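Local atomic coordinates of Bd3460 (Bdellovibrio bacteriovorus, PDB entry 5CEC), a protein that binds the predatory endopeptidase Bd3459 as an ankyrin-repeat immunity protein, probably protecting the predator from its own enzyme. Residues L76-V79 / K80-S84; A178-D181 / F182-K186. All coordinates share one frame; numbering follows the deposited sequence.

Contact 1: residues L76-V79 / K80-S84. With SO4 (sulfate ion), chain H.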
ATOM      1  N   LEU B  76      -2.465   2.495  13.680  1.00 21.17           N
ATOM      2  CA  LEU B  76      -2.980   1.868  14.878  1.00 21.00           C
ATOM      3  C   LEU B  76      -2.217   2.200  16.158  1.00 21.50           C
ATOM      4  O   LEU B  76      -2.833   2.522  17.182  1.00 21.26           O
ATOM      5  CB  LEU B  76      -3.045   0.365  14.680  1.00 22.26           C
ATOM      6  CG  LEU B  76      -3.639  -0.452  15.809  1.00 23.06           C
ATOM      7  CD1 LEU B  76      -5.059  -0.025  16.135  1.00 24.51           C
ATOM      8  CD2 LEU B  76      -3.598  -1.907  15.392  1.00 25.90           C
ATOM      9  N   ASP B  77      -0.888   2.147  16.112  1.00 21.72           N
ATOM     10  CA  ASP B  77      -0.100   2.519  17.300  1.00 22.35           C
ATOM     11  C   ASP B  77      -0.372   3.952  17.728  1.00 21.03           C
ATOM     12  O   ASP B  77      -0.494   4.237  18.919  1.00 22.86           O
ATOM     13  CB  ASP B  77       1.399   2.283  17.062  1.00 24.62           C
ATOM     14  CG  ASP B  77       1.781   0.808  17.165  1.00 30.27           C
ATOM     15  OD1 ASP B  77       0.893  -0.027  17.434  1.00 36.99           O
ATOM     16  OD2 ASP B  77       2.972   0.477  16.987  1.00 38.92           O
ATOM     17  N   ILE B  78      -0.507   4.863  16.771  1.00 20.88           N
ATOM     18  CA  ILE B  78      -0.790   6.258  17.107  1.00 19.68           C
ATOM     19  C   ILE B  78      -2.208   6.389  17.667  1.00 20.15           C
ATOM     20  O   ILE B  78      -2.419   7.078  18.667  1.00 19.77           O
ATOM     21  CB  ILE B  78      -0.557   7.193  15.921  1.00 21.35           C
ATOM     22  CG1 ILE B  78       0.929   7.204  15.537  1.00 21.84           C
ATOM     23  CG2 ILE B  78      -1.060   8.595  16.246  1.00 20.90           C
ATOM     24  CD1 ILE B  78       1.236   7.950  14.249  1.00 22.24           C
ATOM     25  N   VAL B  79      -3.171   5.682  17.090  1.00 18.38           N
ATOM     26  CA  VAL B  79      -4.532   5.687  17.634  1.00 18.24           C
ATOM     27  C   VAL B  79      -4.505   5.174  19.072  1.00 18.47           C
ATOM     28  O   VAL B  79      -5.112   5.774  19.933  1.00 19.65           O
ATOM     29  CB  VAL B  79      -5.489   4.857  16.762  1.00 17.96           C
ATOM     30  CG1 VAL B  79      -6.822   4.573  17.447  1.00 17.26           C
ATOM     31  CG2 VAL B  79      -5.737   5.602  15.478  1.00 18.34           C
ATOM     32  N   LYS B  80      -3.787   4.083  19.330  1.00 19.72           N
ATOM     33  CA  LYS B  80      -3.741   3.536  20.683  1.00 20.15           C
ATOM     34  C   LYS B  80      -3.140   4.538  21.668  1.00 21.30           C
ATOM     35  O   LYS B  80      -3.633   4.687  22.802  1.00 22.40           O
ATOM     36  CB  LYS B  80      -2.942   2.232  20.706  1.00 22.54           C
ATOM     37  CG  LYS B  80      -3.634   1.038  20.083  1.00 25.15           C
ATOM     38  CD  LYS B  80      -2.722  -0.191  20.109  1.00 30.45           C
ATOM     39  CE  LYS B  80      -3.462  -1.478  19.776  1.00 32.98           C
ATOM     40  NZ  LYS B  80      -2.601  -2.680  20.030  1.00 37.96           N
ATOM     41  N   PHE B  81      -2.074   5.218  21.241  1.00 20.96           N
ATOM     42  CA  PHE B  81      -1.445   6.248  22.056  1.00 22.46           C
ATOM     43  C   PHE B  81      -2.421   7.383  22.391  1.00 21.17           C
ATOM     44  O   PHE B  81      -2.562   7.807  23.549  1.00 21.90           O
ATOM     45  CB  PHE B  81      -0.183   6.797  21.369  1.00 25.37           C
ATOM     46  CG  PHE B  81       0.422   7.982  22.070  1.00 26.78           C
ATOM     47  CD1 PHE B  81       1.081   7.817  23.287  1.00 29.81           C
ATOM     48  CD2 PHE B  81       0.296   9.273  21.549  1.00 27.76           C
ATOM     49  CE1 PHE B  81       1.619   8.907  23.950  1.00 30.96           C
ATOM     50  CE2 PHE B  81       0.836  10.374  22.220  1.00 29.51           C
ATOM     51  CZ  PHE B  81       1.503  10.188  23.416  1.00 32.07           C
ATOM     52  N   LEU B  82      -3.152   7.850  21.393  1.00 20.42           N
ATOM     53  CA  LEU B  82      -4.135   8.907  21.624  1.00 20.22           C
ATOM     54  C   LEU B  82      -5.313   8.449  22.485  1.00 20.11           C
ATOM     55  O   LEU B  82      -5.791   9.206  23.338  1.00 20.89           O
ATOM     56  CB  LEU B  82      -4.648   9.458  20.307  1.00 19.50           C
ATOM     57  CG  LEU B  82      -3.588  10.192  19.479  1.00 19.19           C
ATOM     58  CD1 LEU B  82      -4.101  10.527  18.081  1.00 20.82           C
ATOM     59  CD2 LEU B  82      -3.047  11.444  20.164  1.00 21.11           C
ATOM     60  N   LEU B  83      -5.765   7.207  22.314  1.00 18.63           N
ATOM     61  CA  LEU B  83      -6.807   6.663  23.192  1.00 19.87           C
ATOM     62  C   LEU B  83      -6.345   6.632  24.655  1.00 19.47           C
ATOM     63  O   LEU B  83      -7.146   6.890  25.573  1.00 20.73           O
ATOM     64  CB  LEU B  83      -7.238   5.250  22.745  1.00 19.58           C
ATOM     65  CG  LEU B  83      -7.929   5.162  21.395  1.00 22.22           C
ATOM     66  CD1 LEU B  83      -8.184   3.731  21.020  1.00 22.19           C
ATOM     67  CD2 LEU B  83      -9.228   5.900  21.424  1.00 23.56           C
ATOM     68  N   SER B  84      -5.066   6.373  24.882  1.00 20.95           N
ATOM     69  CA  SER B  84      -4.525   6.373  26.250  1.00 22.49           C
ATOM     70  C   SER B  84      -4.537   7.768  26.880  1.00 22.19           C
ATOM     71  O   SER B  84      -4.500   7.881  28.096  1.00 26.33           O
ATOM     72  CB  SER B  84      -3.116   5.778  26.269  1.00 23.93           C
ATOM     73  OG  SER B  84      -2.112   6.720  25.911  1.00 28.23           O
TER
HETATM   74  S   SO4 H 301       0.455   0.457  12.753  1.00 33.55           S
HETATM   75  O1  SO4 H 301       0.231  -0.929  13.264  1.00 39.33           O
HETATM   76  O2  SO4 H 301      -0.721   0.929  11.971  1.00 30.89           O
HETATM   77  O3  SO4 H 301       0.695   1.356  13.886  1.00 32.99           O
HETATM   78  O4  SO4 H 301       1.680   0.385  11.901  1.00 36.39           O
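V79 and L83 run alongside each other one helical turn apart, CG1 of V79 meeting CD1 of L83 at 3.9 Å. I78 and L82 repeat this a residue earlier, CG2 of I78 lying 4.0 Å from CD1 of L82. The aliphatic branches of I78, V79 and L82 suit the buried faces of an ankyrin helix, whereas L83 lies at the margin by L89, A118 and, like K80, E114. K80, extended beyond CG, reaches back over L76, whose CG lies 4.1 Å from CE of K80. Methylenes do the touching; NZ of K80 stays 5.1 Å from OD1 of D77, probably no more than a weak attraction. Beneath run the helical bonds, such as K80 N to L76 O. The first turn leaves its N-H groups unpaired within the helix, and a sulfate ion, probably from the crystallisation liquor, takes two: L76 N gives to O2 and D77 N to O3 (2.8 Å, 170°). Also hydrogen-bonded to NZ of K154 of the Bd3459 chain, the ion links the two chains in this crystal. Outward, I78 and V79 pack on A70 of helix 66-72, F81 turns to V45 and V49 of helix 42-49, and V79 meets V111 of helix 109-117.

Contact 2: residues A178-D181 / F182-K186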
ATOM      1  N   ALA B 178     -23.119 -14.261  -1.618  1.00 18.87           N
ATOM      2  CA  ALA B 178     -22.659 -14.508  -0.252  1.00 19.76           C
ATOM      3  C   ALA B 178     -22.820 -13.274   0.641  1.00 18.61           C
ATOM      4  O   ALA B 178     -23.142 -13.403   1.810  1.00 19.55           O
ATOM      5  CB  ALA B 178     -21.226 -14.959  -0.247  1.00 21.59           C
ATOM      6  N   ASP B 179     -22.621 -12.081   0.086  1.00 17.96           N
ATOM      7  CA  ASP B 179     -22.835 -10.838   0.824  1.00 17.69           C
ATOM      8  C   ASP B 179     -24.313 -10.701   1.190  1.00 16.96           C
ATOM      9  O   ASP B 179     -24.645 -10.273   2.307  1.00 17.39           O
ATOM     10  CB  ASP B 179     -22.491  -9.605   0.009  1.00 19.48           C
ATOM     11  CG  ASP B 179     -21.021  -9.399  -0.265  1.00 20.99           C
ATOM     12  OD1 ASP B 179     -20.152  -9.824   0.542  1.00 27.83           O
ATOM     13  OD2 ASP B 179     -20.759  -8.733  -1.312  1.00 21.76           O
ATOM     14  N   ILE B 180     -25.204 -11.032   0.240  1.00 16.66           N
ATOM     15  CA  ILE B 180     -26.638 -11.012   0.511  1.00 17.54           C
ATOM     16  C   ILE B 180     -26.964 -11.960   1.673  1.00 17.34           C
ATOM     17  O   ILE B 180     -27.683 -11.602   2.600  1.00 17.43           O
ATOM     18  CB  ILE B 180     -27.457 -11.366  -0.762  1.00 19.14           C
ATOM     19  CG1 ILE B 180     -27.272 -10.340  -1.881  1.00 22.19           C
ATOM     20  CG2 ILE B 180     -28.930 -11.591  -0.440  1.00 19.77           C
ATOM     21  CD1 ILE B 180     -27.907  -8.997  -1.668  1.00 25.77           C
ATOM     22  N   ASP B 181     -26.415 -13.171   1.632  1.00 16.75           N
ATOM     23  CA  ASP B 181     -26.676 -14.125   2.699  1.00 18.21           C
ATOM     24  C   ASP B 181     -26.195 -13.611   4.047  1.00 17.89           C
ATOM     25  O   ASP B 181     -26.869 -13.830   5.033  1.00 19.17           O
ATOM     26  CB  ASP B 181     -25.982 -15.466   2.388  1.00 20.53           C
ATOM     27  CG  ASP B 181     -26.652 -16.258   1.252  1.00 25.41           C
ATOM     28  OD1 ASP B 181     -27.798 -15.986   0.865  1.00 31.14           O
ATOM     29  OD2 ASP B 181     -26.004 -17.193   0.761  1.00 32.49           O
ATOM     30  N   PHE B 182     -25.009 -12.977   4.093  1.00 16.53           N
ATOM     31  CA  PHE B 182     -24.521 -12.366   5.311  1.00 17.23           C
ATOM     32  C   PHE B 182     -25.544 -11.392   5.864  1.00 17.14           C
ATOM     33  O   PHE B 182     -25.856 -11.455   7.076  1.00 17.26           O
ATOM     34  CB  PHE B 182     -23.148 -11.684   5.084  1.00 17.67           C
ATOM     35  CG  PHE B 182     -22.708 -10.784   6.208  1.00 18.87           C
ATOM     36  CD1 PHE B 182     -22.234 -11.326   7.389  1.00 21.12           C
ATOM     37  CD2 PHE B 182     -22.805  -9.411   6.134  1.00 19.56           C
ATOM     38  CE1 PHE B 182     -21.840 -10.510   8.447  1.00 22.64           C
ATOM     39  CE2 PHE B 182     -22.404  -8.603   7.177  1.00 21.62           C
ATOM     40  CZ  PHE B 182     -21.931  -9.146   8.338  1.00 22.28           C
ATOM     41  N   LEU B 183     -26.062 -10.513   5.017  1.00 15.10           N
ATOM     42  CA  LEU B 183     -26.992  -9.506   5.492  1.00 14.97           C
ATOM     43  C   LEU B 183     -28.284 -10.114   5.972  1.00 14.77           C
ATOM     44  O   LEU B 183     -28.827  -9.704   7.002  1.00 16.48           O
ATOM     45  CB  LEU B 183     -27.241  -8.428   4.461  1.00 15.02           C
ATOM     46  CG  LEU B 183     -26.001  -7.578   4.123  1.00 15.76           C
ATOM     47  CD1 LEU B 183     -26.358  -6.633   2.984  1.00 16.62           C
ATOM     48  CD2 LEU B 183     -25.497  -6.789   5.311  1.00 15.99           C
ATOM     49  N   ILE B 184     -28.753 -11.137   5.271  1.00 15.70           N
ATOM     50  CA  ILE B 184     -29.971 -11.826   5.686  1.00 16.38           C
ATOM     51  C   ILE B 184     -29.762 -12.509   7.027  1.00 16.25           C
ATOM     52  O   ILE B 184     -30.640 -12.441   7.892  1.00 18.01           O
ATOM     53  CB  ILE B 184     -30.454 -12.765   4.583  1.00 18.24           C
ATOM     54  CG1 ILE B 184     -31.001 -11.949   3.414  1.00 19.02           C
ATOM     55  CG2 ILE B 184     -31.497 -13.736   5.119  1.00 19.58           C
ATOM     56  CD1 ILE B 184     -31.378 -12.743   2.187  1.00 21.36           C
ATOM     57  N   LYS B 185     -28.615 -13.176   7.188  1.00 16.10           N
ATOM     58  CA  LYS B 185     -28.249 -13.823   8.444  1.00 18.65           C
ATOM     59  C   LYS B 185     -28.231 -12.849   9.620  1.00 17.97           C
ATOM     60  O   LYS B 185     -28.543 -13.232  10.744  1.00 21.66           O
ATOM     61  CB  LYS B 185     -26.937 -14.597   8.268  1.00 21.80           C
ATOM     62  CG  LYS B 185     -27.163 -15.914   7.507  1.00 27.62           C
ATOM     63  CD  LYS B 185     -25.878 -16.526   6.979  1.00 32.41           C
ATOM     64  CE  LYS B 185     -24.953 -16.939   8.098  1.00 35.89           C
ATOM     65  NZ  LYS B 185     -23.731 -17.597   7.550  1.00 39.35           N
ATOM     66  N   LYS B 186     -27.979 -11.566   9.335  1.00 17.83           N
ATOM     67  CA  LYS B 186     -28.004 -10.518  10.357  1.00 18.67           C
ATOM     68  C   LYS B 186     -29.312  -9.787  10.472  1.00 19.16           C
ATOM     69  O   LYS B 186     -29.393  -8.820  11.222  1.00 21.46           O
ATOM     70  CB  LYS B 186     -26.876  -9.510  10.088  1.00 20.70           C
ATOM     71  CG  LYS B 186     -25.487 -10.120  10.133  1.00 23.90           C
ATOM     72  CD  LYS B 186     -25.222 -10.915  11.400  1.00 27.48           C
ATOM     73  CE  LYS B 186     -23.793 -11.400  11.483  1.00 33.63           C
ATOM     74  NZ  LYS B 186     -23.585 -12.180  12.717  1.00 37.04           N
TER
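A178 to K185 form regular helix, with four i to i+4 bonds running from F182 N to A178 O through K185 N to D181 O, the last 2.8 Å long. The stretch belongs to helix 177-185, within a predicted ankyrin repeat that spans residues 163-195, and its side chains are sorted by the faces that such a helix offers to its neighbours. I180 and I184 make the apolar side-chain contact one turn apart: CG2 of I180 reaches CD1 of I184 at 3.8 Å, the two chains crossing at a slant. Because CG1 of I184 stands beside its own backbone N (chi1 -71°), the branch bends back along the helix and brings CD1 to its partner. Beta-branched isoleucine can turn one arm to this contact and another elsewhere, and I180 also packs on L168 and V171 of helix 167-174. L183 leans its CG over D179 O at 3.5 Å and goes on to F135 and A139 of helix 134-141, a place suited to a buried leucine.

The two aspartates each have a polar partner outside the contact. D179 accepts at OD2 the N-H of T176, the residue just before the helix, as in one half of a capping box; it also packs on V171 and, at the interface, on G348 of the Bd3459 chain. D181 forms a salt bridge through OD1 with K219, a charge pair suited to a partly exposed face.

F182 swings its ring away from the preceding turn, CG lying opposite its backbone N (chi1 168°), toward K143 and A146 of helix 143-152. K186 is the first residue to leave helical backbone angles, and its CG lies 4.0 Å above one face of the F182 ring, displaced toward the rim.

Overall arrangement
Contact 1 comes first along the chain, in helix 76-84, and contact 2 follows in helix 177-185. Their centres are about 33 Å apart on opposite sides of the chain's centre, and their nearest atoms, about 21 Å apart, do not touch. They belong to different ankyrin repeats, with helices 99-105, 109-117, 134-141, 143-152 and 167-174 between them in sequence. The chain is an all-helical array in which successive helices pack on one another, so the two contacts are joined through intervening layers. Contact 2 touches Bd3459 directly, D179 packing on G348 of that chain, whereas contact 1 is linked to the enzyme in the crystal through the sulfate, without direct contact.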